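Local coordinates for protein of unknown function with ferredoxin-like fold (Caulobacter crescentus, PDB 3BM7) that is of unknown function but belongs to the antibiotic biosynthesis monooxygenase family, has a ferredoxin-like fold and is probably an oxidoreductase, at residues I21-T26 against V72-A77; L42-K47 against D89-A94; A35-V40 against A96-T101. One frame throughout, in Å; residues are numbered along the deposited sequence.

Contact 1: residues I21-T26 against V72-A77; sequences IGVVAT and VLELYA
Glu74 turns CG beside its own backbone N (chi1 -40°) and then runs out extended, which lays its chain obliquely across Val23, CB to CB 3.9 Å. Tyr76 also places CG beside its N, and the ring edge, near its own plane, meets Val23: CE2 lies 3.9 Å from Val23 CG2. Farther along the same face, Ala25 CB sits 4.0 Å from Val72 CB and 3.7 Å from Glu74 OE2. Beneath these groups the backbones of 21-26 and 72-76 run antiparallel at 164°. Six hydrogen bonds join the hydrogen-bonded pairs Ile21-Tyr76, Val23-Glu74 and Ala25-Val72; the shortest is Val72 N to Ala25 O at 2.8 Å. The other face carries Gly22, Leu75, Val24 and Leu73, where Val24 and Leu73 pack against Leu73 and Val24 of the second subunit. On the face of Val23, Glu74 and Tyr76, Tyr76 OH donates to Glu74 OE1 (2.7 Å) from above the carboxylate plane, 39° out of it. The buried carboxylate, with carbon of Val23 and Ala25 beside it, thus has a polar partner for OE1, and the bond would hold carboxylate and phenol in place against each other.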
ATOM      1  N   ILE A  21      -8.572   5.167   5.616  1.00 20.86           N
ATOM      2  CA  ILE A  21      -8.958   4.243   4.566  1.00 19.97           C
ATOM      3  C   ILE A  21      -7.725   3.983   3.699  1.00 20.61           C
ATOM      4  O   ILE A  21      -7.124   4.907   3.159  1.00 22.79           O
ATOM      5  CB  ILE A  21     -10.049   4.806   3.675  1.00 22.41           C
ATOM      6  CG1 ILE A  21     -11.250   5.299   4.526  1.00 26.80           C
ATOM      7  CG2 ILE A  21     -10.452   3.772   2.628  1.00 24.33           C
ATOM      8  CD1 ILE A  21     -11.876   4.209   5.300  1.00 29.89           C
ATOM      9  N   GLY A  22      -7.297   2.743   3.655  1.00 20.29           N
ATOM     10  CA  GLY A  22      -6.247   2.350   2.716  1.00 20.65           C
ATOM     11  C   GLY A  22      -6.817   1.849   1.410  1.00 20.00           C
ATOM     12  O   GLY A  22      -7.950   1.382   1.321  1.00 21.15           O
ATOM     13  N   VAL A  23      -6.009   1.946   0.342  1.00 20.09           N
ATOM     14  CA  VAL A  23      -6.394   1.465  -0.963  1.00 18.69           C
ATOM     15  C   VAL A  23      -5.192   0.817  -1.622  1.00 20.06           C
ATOM     16  O   VAL A  23      -4.090   1.367  -1.559  1.00 21.37           O
ATOM     17  CB  VAL A  23      -6.882   2.590  -1.922  1.00 20.61           C
ATOM     18  CG1 VAL A  23      -7.505   1.990  -3.188  1.00 23.63           C
ATOM     19  CG2 VAL A  23      -7.838   3.521  -1.229  1.00 25.49           C
ATOM     20  N   VAL A  24      -5.393  -0.354  -2.202  1.00 19.87           N
ATOM     21  CA  VAL A  24      -4.464  -0.865  -3.209  1.00 20.83           C
ATOM     22  C   VAL A  24      -5.214  -0.872  -4.528  1.00 19.76           C
ATOM     23  O   VAL A  24      -6.217  -1.587  -4.676  1.00 19.57           O
ATOM     24  CB  VAL A  24      -3.930  -2.260  -2.871  1.00 21.46           C
ATOM     25  CG1 VAL A  24      -2.944  -2.721  -3.954  1.00 21.46           C
ATOM     26  CG2 VAL A  24      -3.235  -2.229  -1.487  1.00 21.86           C
ATOM     27  N   ALA A  25      -4.787  -0.046  -5.485  1.00 19.39           N
ATOM     28  CA  ALA A  25      -5.439   0.015  -6.802  1.00 19.26           C
ATOM     29  C   ALA A  25      -4.527  -0.643  -7.807  1.00 17.34           C
ATOM     30  O   ALA A  25      -3.424  -0.085  -8.079  1.00 21.80           O
ATOM     31  CB  ALA A  25      -5.611   1.541  -7.164  1.00 20.83           C
ATOM     32  N   THR A  26      -4.952  -1.797  -8.312  1.00 19.10           N
ATOM     33  CA  THR A  26      -4.188  -2.542  -9.298  1.00 19.86           C
ATOM     34  C   THR A  26      -4.643  -2.083 -10.685  1.00 22.22           C
ATOM     35  O   THR A  26      -5.800  -2.297 -11.056  1.00 21.88           O
ATOM     36  CB  THR A  26      -4.377  -4.040  -9.122  1.00 22.82           C
ATOM     37  OG1 THR A  26      -3.954  -4.417  -7.812  1.00 23.60           O
ATOM     38  CG2 THR A  26      -3.558  -4.818 -10.184  1.00 22.29           C
ATOM     39  N   VAL A  72      -1.192   1.180  -7.036  1.00 18.80           N
ATOM     40  CA  VAL A  72      -1.124   2.434  -6.340  1.00 17.48           C
ATOM     41  C   VAL A  72      -1.401   2.160  -4.868  1.00 18.38           C
ATOM     42  O   VAL A  72      -2.414   1.574  -4.543  1.00 19.71           O
ATOM     43  CB  VAL A  72      -2.148   3.503  -6.838  1.00 19.65           C
ATOM     44  CG1 VAL A  72      -1.770   4.897  -6.317  1.00 20.42           C
ATOM     45  CG2 VAL A  72      -2.269   3.495  -8.378  1.00 21.20           C
ATOM     46  N   LEU A  73      -0.533   2.620  -4.003  1.00 18.89           N
ATOM     47  CA  LEU A  73      -0.745   2.531  -2.549  1.00 19.40           C
ATOM     48  C   LEU A  73      -1.290   3.883  -2.137  1.00 19.23           C
ATOM     49  O   LEU A  73      -0.609   4.920  -2.269  1.00 20.05           O
ATOM     50  CB  LEU A  73       0.549   2.194  -1.843  1.00 19.75           C
ATOM     51  CG  LEU A  73       1.261   0.957  -2.420  1.00 20.17           C
ATOM     52  CD1 LEU A  73       2.536   0.657  -1.608  1.00 24.81           C
ATOM     53  CD2 LEU A  73       0.419  -0.290  -2.509  1.00 23.31           C
ATOM     54  N   GLU A  74      -2.486   3.881  -1.536  1.00 20.06           N
ATOM     55  CA  GLU A  74      -3.156   5.132  -1.150  1.00 19.80           C
ATOM     56  C   GLU A  74      -3.626   5.045   0.292  1.00 21.08           C
ATOM     57  O   GLU A  74      -4.006   3.953   0.751  1.00 21.81           O
ATOM     58  CB  GLU A  74      -4.340   5.479  -2.068  1.00 20.72           C
ATOM     59  CG  GLU A  74      -4.112   5.193  -3.542  1.00 22.18           C
ATOM     60  CD  GLU A  74      -5.340   5.385  -4.440  1.00 28.22           C
ATOM     61  OE1 GLU A  74      -6.319   6.048  -4.020  1.00 24.24           O
ATOM     62  OE2 GLU A  74      -5.262   4.935  -5.622  1.00 27.04           O
ATOM     63  N   LEU A  75      -3.620   6.172   0.984  1.00 20.77           N
ATOM     64  CA  LEU A  75      -4.124   6.233   2.352  1.00 19.88           C
ATOM     65  C   LEU A  75      -4.795   7.564   2.529  1.00 21.31           C
ATOM     66  O   LEU A  75      -4.209   8.590   2.196  1.00 20.91           O
ATOM     67  CB  LEU A  75      -3.011   6.059   3.380  1.00 19.89           C
ATOM     68  CG  LEU A  75      -3.391   5.936   4.857  1.00 24.44           C
ATOM     69  CD1 LEU A  75      -4.197   4.693   5.184  1.00 25.35           C
ATOM     70  CD2 LEU A  75      -2.126   6.063   5.747  1.00 23.06           C
ATOM     71  N   TYR A  76      -6.023   7.546   3.038  1.00 19.53           N
ATOM     72  CA  TYR A  76      -6.805   8.763   3.267  1.00 19.48           C
ATOM     73  C   TYR A  76      -7.158   8.889   4.734  1.00 21.25           C
ATOM     74  O   TYR A  76      -7.371   7.889   5.410  1.00 22.44           O
ATOM     75  CB  TYR A  76      -8.105   8.732   2.425  1.00 19.90           C
ATOM     76  CG  TYR A  76      -7.799   8.661   0.975  1.00 19.70           C
ATOM     77  CD1 TYR A  76      -7.559   9.815   0.239  1.00 20.26           C
ATOM     78  CD2 TYR A  76      -7.605   7.429   0.354  1.00 20.97           C
ATOM     79  CE1 TYR A  76      -7.136   9.746  -1.083  1.00 20.65           C
ATOM     80  CE2 TYR A  76      -7.175   7.356  -0.975  1.00 22.01           C
ATOM     81  CZ  TYR A  76      -6.953   8.526  -1.674  1.00 20.71           C
ATOM     82  OH  TYR A  76      -6.537   8.485  -2.985  1.00 23.97           O
ATOM     83  N   ALA A  77      -7.268  10.129   5.204  1.00 21.96           N
ATOM     84  CA  ALA A  77      -7.530  10.418   6.623  1.00 22.44           C
ATOM     85  C   ALA A  77      -8.918   9.941   7.037  1.00 21.71           C
ATOM     86  O   ALA A  77      -9.145   9.638   8.211  1.00 24.69           O
ATOM     87  CB  ALA A  77      -7.410  11.911   6.877  1.00 22.42           C
TER

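Contact 2: residues L42-K47 against D89-A94; sequences LDLAAK and DYFKAA
Lys47 lays its CB over one face of the Tyr90 ring, 4.2 Å from the ring centroid and 27° off the ring normal, which meets the geometry of a CH-pi contact. The two side chains slide past each other in opposite directions, so Lys47 CD comes to 4.0 Å from Tyr90 CB while the ring runs on past the Lys47 carbonyl toward the C-terminal end of helix 34-51. The torsion of Tyr90 accounts for this: CG stands between the backbone N and the carbonyl carbon (chi1 58°), and the ring is thereby directed at that helix. Its hydroxyl is hydrogen-bonded to Glu52, and the ring also touches Val48 and Asn51. The extended lysine chain runs back alongside its own helix toward Asp43, where, in one of the two Asp43 conformers, NZ forms a salt bridge at 2.7 Å with OD2, which offers its syn lone pair.

Leu44 fills the inner side of the interface. With CG anti to the backbone N, its two methyl groups divide the work. CD1 meets the edge of the Tyr90 ring, in the ring plane, at 3.9 Å from CD1 of the tyrosine, and also rests on Phe91 CA. CD2 packs on Ala94 CB at 3.9 Å and approaches the Phe91 ring obliquely. Tyr90 is thus touched on a face by Lys47 and at an edge by Leu44, two directions that would restrict ring rotation.

The helical segments run antiparallel at 170° with axes 10.0 Å apart, and the short side chain of Ala94 allows the nearest CA pair, Leu44 and Ala94, to lie 6.3 Å apart. Leu44 also touches Tyr58 of strand 55-62. Antiparallel helices packed side by side on an antiparallel sheet in this way are characteristic of the ferredoxin-like alpha+beta fold.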
ATOM      1  N   LEU A  42       1.875  10.577 -12.780  1.00 19.70           N
ATOM      2  CA  LEU A  42       2.736  11.363 -11.889  1.00 19.36           C
ATOM      3  C   LEU A  42       2.299  12.813 -11.776  1.00 21.13           C
ATOM      4  O   LEU A  42       2.428  13.427 -10.730  1.00 20.84           O
ATOM      5  CB  LEU A  42       4.200  11.239 -12.290  1.00 21.16           C
ATOM      6  CG  LEU A  42       4.831   9.867 -12.053  1.00 22.70           C
ATOM      7  CD1 LEU A  42       6.233   9.803 -12.619  1.00 27.51           C
ATOM      8  CD2 LEU A  42       4.817   9.521 -10.534  1.00 24.96           C
ATOM      9  N   ASP A  43       1.779  13.356 -12.867  0.50 19.41           N
ATOM     10  CA  ASP A  43       1.235  14.694 -12.849  0.50 19.14           C
ATOM     11  C   ASP A  43       0.018  14.742 -11.908  0.50 19.07           C
ATOM     12  O   ASP A  43      -0.128  15.674 -11.123  0.50 19.48           O
ATOM     13  CB  ASP A  43       0.870  15.098 -14.271  0.50 18.26           C
ATOM     14  CG  ASP A  43       0.205  16.431 -14.334  0.50 23.32           C
ATOM     15  OD1 ASP A  43       0.916  17.441 -14.438  0.50 21.89           O
ATOM     16  OD2 ASP A  43      -1.034  16.466 -14.293  0.50 20.15           O
ATOM     17  N   LEU A  44      -0.843  13.735 -11.984  1.00 20.36           N
ATOM     18  CA  LEU A  44      -1.986  13.599 -11.068  1.00 18.44           C
ATOM     19  C   LEU A  44      -1.503  13.515  -9.605  1.00 18.27           C
ATOM     20  O   LEU A  44      -1.959  14.239  -8.708  1.00 18.08           O
ATOM     21  CB  LEU A  44      -2.828  12.378 -11.423  1.00 20.14           C
ATOM     22  CG  LEU A  44      -3.897  11.982 -10.394  1.00 19.63           C
ATOM     23  CD1 LEU A  44      -4.924  13.135 -10.178  1.00 21.69           C
ATOM     24  CD2 LEU A  44      -4.545  10.656 -10.792  1.00 23.26           C
ATOM     25  N   ALA A  45      -0.540  12.648  -9.371  1.00 19.46           N
ATOM     26  CA  ALA A  45      -0.050  12.451  -8.005  1.00 19.68           C
ATOM     27  C   ALA A  45       0.511  13.701  -7.378  1.00 20.02           C
ATOM     28  O   ALA A  45       0.251  13.969  -6.213  1.00 19.47           O
ATOM     29  CB  ALA A  45       0.983  11.303  -7.991  1.00 19.92           C
ATOM     30  N   ALA A  46       1.252  14.522  -8.142  1.00 16.69           N
ATOM     31  CA  ALA A  46       1.745  15.756  -7.634  1.00 15.52           C
ATOM     32  C   ALA A  46       0.591  16.683  -7.226  1.00 18.70           C
ATOM     33  O   ALA A  46       0.688  17.352  -6.216  1.00 18.74           O
ATOM     34  CB  ALA A  46       2.660  16.439  -8.693  1.00 20.99           C
ATOM     35  N   LYS A  47      -0.478  16.746  -8.021  1.00 17.18           N
ATOM     36  CA  LYS A  47      -1.652  17.545  -7.700  1.00 17.49           C
ATOM     37  C   LYS A  47      -2.376  17.054  -6.433  1.00 14.99           C
ATOM     38  O   LYS A  47      -2.768  17.855  -5.561  1.00 17.90           O
ATOM     39  CB  LYS A  47      -2.595  17.622  -8.910  1.00 18.57           C
ATOM     40  CG  LYS A  47      -1.971  18.446 -10.065  1.00 18.37           C
ATOM     41  CD  LYS A  47      -2.775  18.425 -11.359  1.00 21.52           C
ATOM     42  CE  LYS A  47      -1.974  19.154 -12.488  1.00 22.76           C
ATOM     43  NZ  LYS A  47      -2.422  18.780 -13.872  1.00 35.87           N
ATOM     44  N   ASP A  89     -11.711  17.996 -10.308  0.50 21.74           N
ATOM     45  CA  ASP A  89     -11.597  18.163 -11.769  0.50 22.68           C
ATOM     46  C   ASP A  89     -10.296  17.588 -12.330  0.50 22.91           C
ATOM     47  O   ASP A  89     -10.263  17.087 -13.456  0.50 20.04           O
ATOM     48  CB  ASP A  89     -11.758  19.638 -12.192  0.50 22.64           C
ATOM     49  CG  ASP A  89     -10.756  20.575 -11.520  0.50 23.13           C
ATOM     50  OD1 ASP A  89      -9.985  20.137 -10.643  0.50 26.82           O
ATOM     51  OD2 ASP A  89     -10.775  21.780 -11.849  0.50 30.53           O
ATOM     52  N   TYR A  90      -9.213  17.674 -11.562  1.00 22.71           N
ATOM     53  CA  TYR A  90      -7.950  17.101 -12.004  1.00 21.39           C
ATOM     54  C   TYR A  90      -7.931  15.578 -11.939  1.00 21.45           C
ATOM     55  O   TYR A  90      -7.312  14.947 -12.779  1.00 21.72           O
ATOM     56  CB  TYR A  90      -6.745  17.764 -11.297  1.00 20.88           C
ATOM     57  CG  TYR A  90      -6.752  17.696  -9.791  1.00 20.90           C
ATOM     58  CD1 TYR A  90      -6.211  16.609  -9.122  1.00 19.86           C
ATOM     59  CD2 TYR A  90      -7.257  18.743  -9.032  1.00 18.22           C
ATOM     60  CE1 TYR A  90      -6.233  16.551  -7.726  1.00 20.99           C
ATOM     61  CE2 TYR A  90      -7.255  18.705  -7.650  1.00 18.57           C
ATOM     62  CZ  TYR A  90      -6.729  17.618  -7.004  1.00 22.83           C
ATOM     63  OH  TYR A  90      -6.744  17.591  -5.621  1.00 20.01           O
ATOM     64  N   PHE A  91      -8.596  14.985 -10.960  1.00 20.49           N
ATOM     65  CA  PHE A  91      -8.750  13.527 -10.941  1.00 21.46           C
ATOM     66  C   PHE A  91      -9.552  13.039 -12.161  1.00 23.51           C
ATOM     67  O   PHE A  91      -9.158  12.098 -12.851  1.00 22.21           O
ATOM     68  CB  PHE A  91      -9.410  13.051  -9.645  1.00 21.18           C
ATOM     69  CG  PHE A  91      -9.547  11.592  -9.536  1.00 24.90           C
ATOM     70  CD1 PHE A  91      -8.528  10.819  -9.008  1.00 25.04           C
ATOM     71  CD2 PHE A  91     -10.722  10.972  -9.921  1.00 28.02           C
ATOM     72  CE1 PHE A  91      -8.656   9.449  -8.896  1.00 28.27           C
ATOM     73  CE2 PHE A  91     -10.863   9.609  -9.798  1.00 29.58           C
ATOM     74  CZ  PHE A  91      -9.836   8.842  -9.281  1.00 28.23           C
ATOM     75  N   LYS A  92     -10.665  13.714 -12.430  1.00 22.96           N
ATOM     76  CA  LYS A  92     -11.491  13.366 -13.574  1.00 23.59           C
ATOM     77  C   LYS A  92     -10.756  13.545 -14.910  1.00 21.93           C
ATOM     78  O   LYS A  92     -10.848  12.654 -15.771  1.00 26.08           O
ATOM     79  CB  LYS A  92     -12.815  14.130 -13.515  1.00 23.91           C
ATOM     80  CG  LYS A  92     -13.712  13.691 -12.342  1.00 24.03           C
ATOM     81  CD  LYS A  92     -15.063  14.379 -12.296  1.00 26.37           C
ATOM     82  CE  LYS A  92     -14.983  15.874 -12.138  1.00 31.69           C
ATOM     83  NZ  LYS A  92     -16.323  16.516 -12.223  1.00 29.63           N
ATOM     84  N   ALA A  93     -10.014  14.632 -15.064  1.00 21.15           N
ATOM     85  CA  ALA A  93      -9.256  14.910 -16.278  1.00 23.51           C
ATOM     86  C   ALA A  93      -8.175  13.843 -16.432  1.00 23.72           C
ATOM     87  O   ALA A  93      -7.937  13.336 -17.533  1.00 23.10           O
ATOM     88  CB  ALA A  93      -8.640  16.310 -16.244  1.00 26.06           C
ATOM     89  N   ALA A  94      -7.497  13.510 -15.331  1.00 22.46           N
ATOM     90  CA  ALA A  94      -6.440  12.481 -15.422  1.00 23.19           C
ATOM     91  C   ALA A  94      -6.990  11.123 -15.818  1.00 22.26           C
ATOM     92  O   ALA A  94      -6.407  10.431 -16.657  1.00 24.03           O
ATOM     93  CB  ALA A  94      -5.674  12.374 -14.083  1.00 21.33           C
TER

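Contact 3: residues A35-V40 against A96-T101; sequences AEFEKV and AAMGPT
Phe37 presents its ring obliquely to both partners: Met98, a selenomethionine, and Thr101. In one of its two conformers, Met98 SE stands 4.7 Å from the ring centroid and 57° off its normal, a Met-aromatic contact whose closest approach is to CE1 at 3.8 Å. Thr101 OG1 reaches the root of the same ring, 3.6 Å from Phe37 CB, and the two side chains cross at about a right angle. The carboxylate of Glu36 has the Thr101 methyl over one face, with CG2 3.6 Å from CD. In one of two Glu36 conformers, an extended chain, CG anti to the backbone N (chi1 178°), carries that carboxylate to a water which donates to Glu36 OE2 at 2.6 Å and to Ala97 O at 2.7 Å, bridging the segments. Thr101 OG1 donates to Met98 O at 2.7 Å, in the carbonyl plane and on a lone pair; that oxygen also accepts Thr101 N, so two bonds hold the turn. Val40 CG1 closes the interface against Ala97 CB at 3.9 Å. Beyond the contact, the Phe37 ring meets Tyr70 and packs on Leu27 and Val29 of strand 21-29, while Thr101 bonds through its backbone to Gln30 just before strand 102-113 begins.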
ATOM      1  N   ALA A  35       4.942   4.742 -20.747  1.00 23.39           N
ATOM      2  CA  ALA A  35       5.502   6.070 -20.600  1.00 23.21           C
ATOM      3  C   ALA A  35       4.423   7.150 -20.523  1.00 22.40           C
ATOM      4  O   ALA A  35       4.475   8.069 -19.690  1.00 23.98           O
ATOM      5  CB  ALA A  35       6.471   6.371 -21.797  1.00 24.77           C
ATOM      6  N   GLU A  36       3.445   7.041 -21.420  0.50 21.90           N
ATOM      7  CA  GLU A  36       2.302   7.951 -21.460  0.50 22.00           C
ATOM      8  C   GLU A  36       1.537   7.886 -20.149  0.50 21.37           C
ATOM      9  O   GLU A  36       1.267   8.904 -19.506  0.50 21.84           O
ATOM     10  CB  GLU A  36       1.389   7.555 -22.635  0.50 22.70           C
ATOM     11  CG  GLU A  36       0.102   8.372 -22.831  0.50 22.77           C
ATOM     12  CD  GLU A  36      -0.681   7.943 -24.082  0.50 24.15           C
ATOM     13  OE1 GLU A  36      -0.185   7.083 -24.846  0.50 27.65           O
ATOM     14  OE2 GLU A  36      -1.790   8.467 -24.310  0.50 28.62           O
ATOM     15  N   PHE A  37       1.203   6.666 -19.759  1.00 19.70           N
ATOM     16  CA  PHE A  37       0.499   6.425 -18.515  1.00 19.17           C
ATOM     17  C   PHE A  37       1.263   7.040 -17.323  1.00 18.99           C
ATOM     18  O   PHE A  37       0.660   7.750 -16.509  1.00 20.21           O
ATOM     19  CB  PHE A  37       0.272   4.936 -18.280  1.00 18.35           C
ATOM     20  CG  PHE A  37      -0.078   4.620 -16.856  1.00 20.52           C
ATOM     21  CD1 PHE A  37      -1.345   4.900 -16.374  1.00 21.00           C
ATOM     22  CD2 PHE A  37       0.882   4.141 -15.968  1.00 19.92           C
ATOM     23  CE1 PHE A  37      -1.674   4.625 -15.090  1.00 22.01           C
ATOM     24  CE2 PHE A  37       0.553   3.878 -14.675  1.00 21.51           C
ATOM     25  CZ  PHE A  37      -0.702   4.134 -14.228  1.00 23.09           C
ATOM     26  N   GLU A  38       2.559   6.747 -17.201  1.00 19.42           N
ATOM     27  CA  GLU A  38       3.302   7.246 -16.042  1.00 19.63           C
ATOM     28  C   GLU A  38       3.358   8.770 -15.974  1.00 20.54           C
ATOM     29  O   GLU A  38       3.257   9.362 -14.903  1.00 21.41           O
ATOM     30  CB  GLU A  38       4.716   6.647 -15.937  1.00 20.07           C
ATOM     31  CG  GLU A  38       4.691   5.148 -15.638  1.00 19.87           C
ATOM     32  CD  GLU A  38       6.054   4.533 -15.453  1.00 23.82           C
ATOM     33  OE1 GLU A  38       7.023   5.299 -15.308  1.00 26.81           O
ATOM     34  OE2 GLU A  38       6.150   3.286 -15.484  1.00 24.04           O
ATOM     35  N   LYS A  39       3.505   9.417 -17.127  1.00 20.62           N
ATOM     36  CA  LYS A  39       3.502  10.875 -17.134  1.00 21.86           C
ATOM     37  C   LYS A  39       2.198  11.466 -16.636  1.00 20.31           C
ATOM     38  O   LYS A  39       2.221  12.386 -15.813  1.00 23.41           O
ATOM     39  CB  LYS A  39       3.818  11.405 -18.545  1.00 23.42           C
ATOM     40  CG  LYS A  39       3.930  12.926 -18.582  1.00 30.79           C
ATOM     41  N   VAL A  40       1.064  10.939 -17.105  1.00 20.55           N
ATOM     42  CA  VAL A  40      -0.231  11.425 -16.654  1.00 20.06           C
ATOM     43  C   VAL A  40      -0.409  11.111 -15.173  1.00 21.24           C
ATOM     44  O   VAL A  40      -0.851  11.962 -14.395  1.00 20.41           O
ATOM     45  CB  VAL A  40      -1.364  10.778 -17.428  1.00 20.76           C
ATOM     46  CG1 VAL A  40      -2.728  11.192 -16.848  1.00 26.25           C
ATOM     47  CG2 VAL A  40      -1.252  11.141 -18.924  1.00 25.79           C
ATOM     48  N   ALA A  96      -9.626  10.531 -17.629  1.00 23.12           N
ATOM     49  CA  ALA A  96      -9.919  10.609 -19.074  1.00 24.16           C
ATOM     50  C   ALA A  96      -8.665  10.455 -19.936  1.00 24.21           C
ATOM     51  O   ALA A  96      -8.704   9.834 -21.014  1.00 23.69           O
ATOM     52  CB  ALA A  96     -10.609  11.949 -19.397  1.00 23.75           C
ATOM     53  N   ALA A  97      -7.556  11.030 -19.469  1.00 24.49           N
ATOM     54  CA  ALA A  97      -6.279  10.972 -20.187  1.00 23.01           C
ATOM     55  C   ALA A  97      -5.653   9.561 -20.105  1.00 24.85           C
ATOM     56  O   ALA A  97      -5.022   9.113 -21.063  1.00 28.77           O
ATOM     57  CB  ALA A  97      -5.306  12.047 -19.655  1.00 23.53           C
HETATM   58  N   MSE A  98      -5.832   8.861 -18.992  0.50 24.04           N
HETATM   59  CA  MSE A  98      -5.212   7.536 -18.806  0.50 23.45           C
HETATM   60  C   MSE A  98      -6.025   6.365 -19.283  0.50 25.30           C
HETATM   61  O   MSE A  98      -5.475   5.286 -19.498  0.50 22.67           O
HETATM   62  CB  MSE A  98      -4.875   7.291 -17.337  0.50 24.13           C
HETATM   63  CG  MSE A  98      -3.845   8.206 -16.847  0.50 24.91           C
HETATM   64 SE   MSE A  98      -3.477   7.928 -14.984  0.37 23.98          SE
HETATM   65  CE  MSE A  98      -5.091   6.802 -14.421  0.50 20.28           C
ATOM     66  N   GLY A  99      -7.339   6.534 -19.415  1.00 26.30           N
ATOM     67  CA  GLY A  99      -8.179   5.460 -19.921  1.00 26.10           C
ATOM     68  C   GLY A  99      -7.641   4.792 -21.175  1.00 25.79           C
ATOM     69  O   GLY A  99      -7.557   3.580 -21.217  1.00 24.50           O
ATOM     70  N   PRO A 100      -7.297   5.581 -22.208  1.00 23.61           N
ATOM     71  CA  PRO A 100      -6.825   4.976 -23.451  1.00 24.86           C
ATOM     72  C   PRO A 100      -5.537   4.192 -23.356  1.00 22.33           C
ATOM     73  O   PRO A 100      -5.231   3.446 -24.294  1.00 24.95           O
ATOM     74  CB  PRO A 100      -6.664   6.179 -24.405  1.00 26.22           C
ATOM     75  CG  PRO A 100      -7.438   7.262 -23.790  1.00 27.76           C
ATOM     76  CD  PRO A 100      -7.450   7.040 -22.331  1.00 26.96           C
ATOM     77  N   THR A 101      -4.785   4.350 -22.249  1.00 20.22           N
ATOM     78  CA  THR A 101      -3.565   3.563 -22.040  1.00 19.33           C
ATOM     79  C   THR A 101      -3.830   2.191 -21.422  1.00 19.43           C
ATOM     80  O   THR A 101      -2.920   1.391 -21.297  1.00 19.86           O
ATOM     81  CB  THR A 101      -2.495   4.290 -21.173  1.00 19.62           C
ATOM     82  OG1 THR A 101      -2.929   4.371 -19.803  1.00 19.89           O
ATOM     83  CG2 THR A 101      -2.190   5.680 -21.716  1.00 21.25           C
TER
HETATM   84  O   HOH W   1      -3.315  10.028 -22.903  1.00 60.31           O

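Contact 1 joins the two central strands, 21-29 and 69-76, of an antiparallel sheet with strand order 2-3-1-4. Contacts 2 and 3 both pair helix 34-51 with the 89-98 region, and their centres are 11 Å apart. They touch where Ala94 O meets Val40 CG1 at 3.8 Å, forming one continuous interface. Contact 1 lies farther off, its centre 16 Å from that of contact 2 and 19 Å from that of contact 3. Because the helices are antiparallel, 35-40 pairs with 96-101 and 42-47 with 89-94, so contact 2 lies within the span of contact 3, whereas contact 1 crosses both along the chain. Together they join the central strands and the helical layer packed on the sheet.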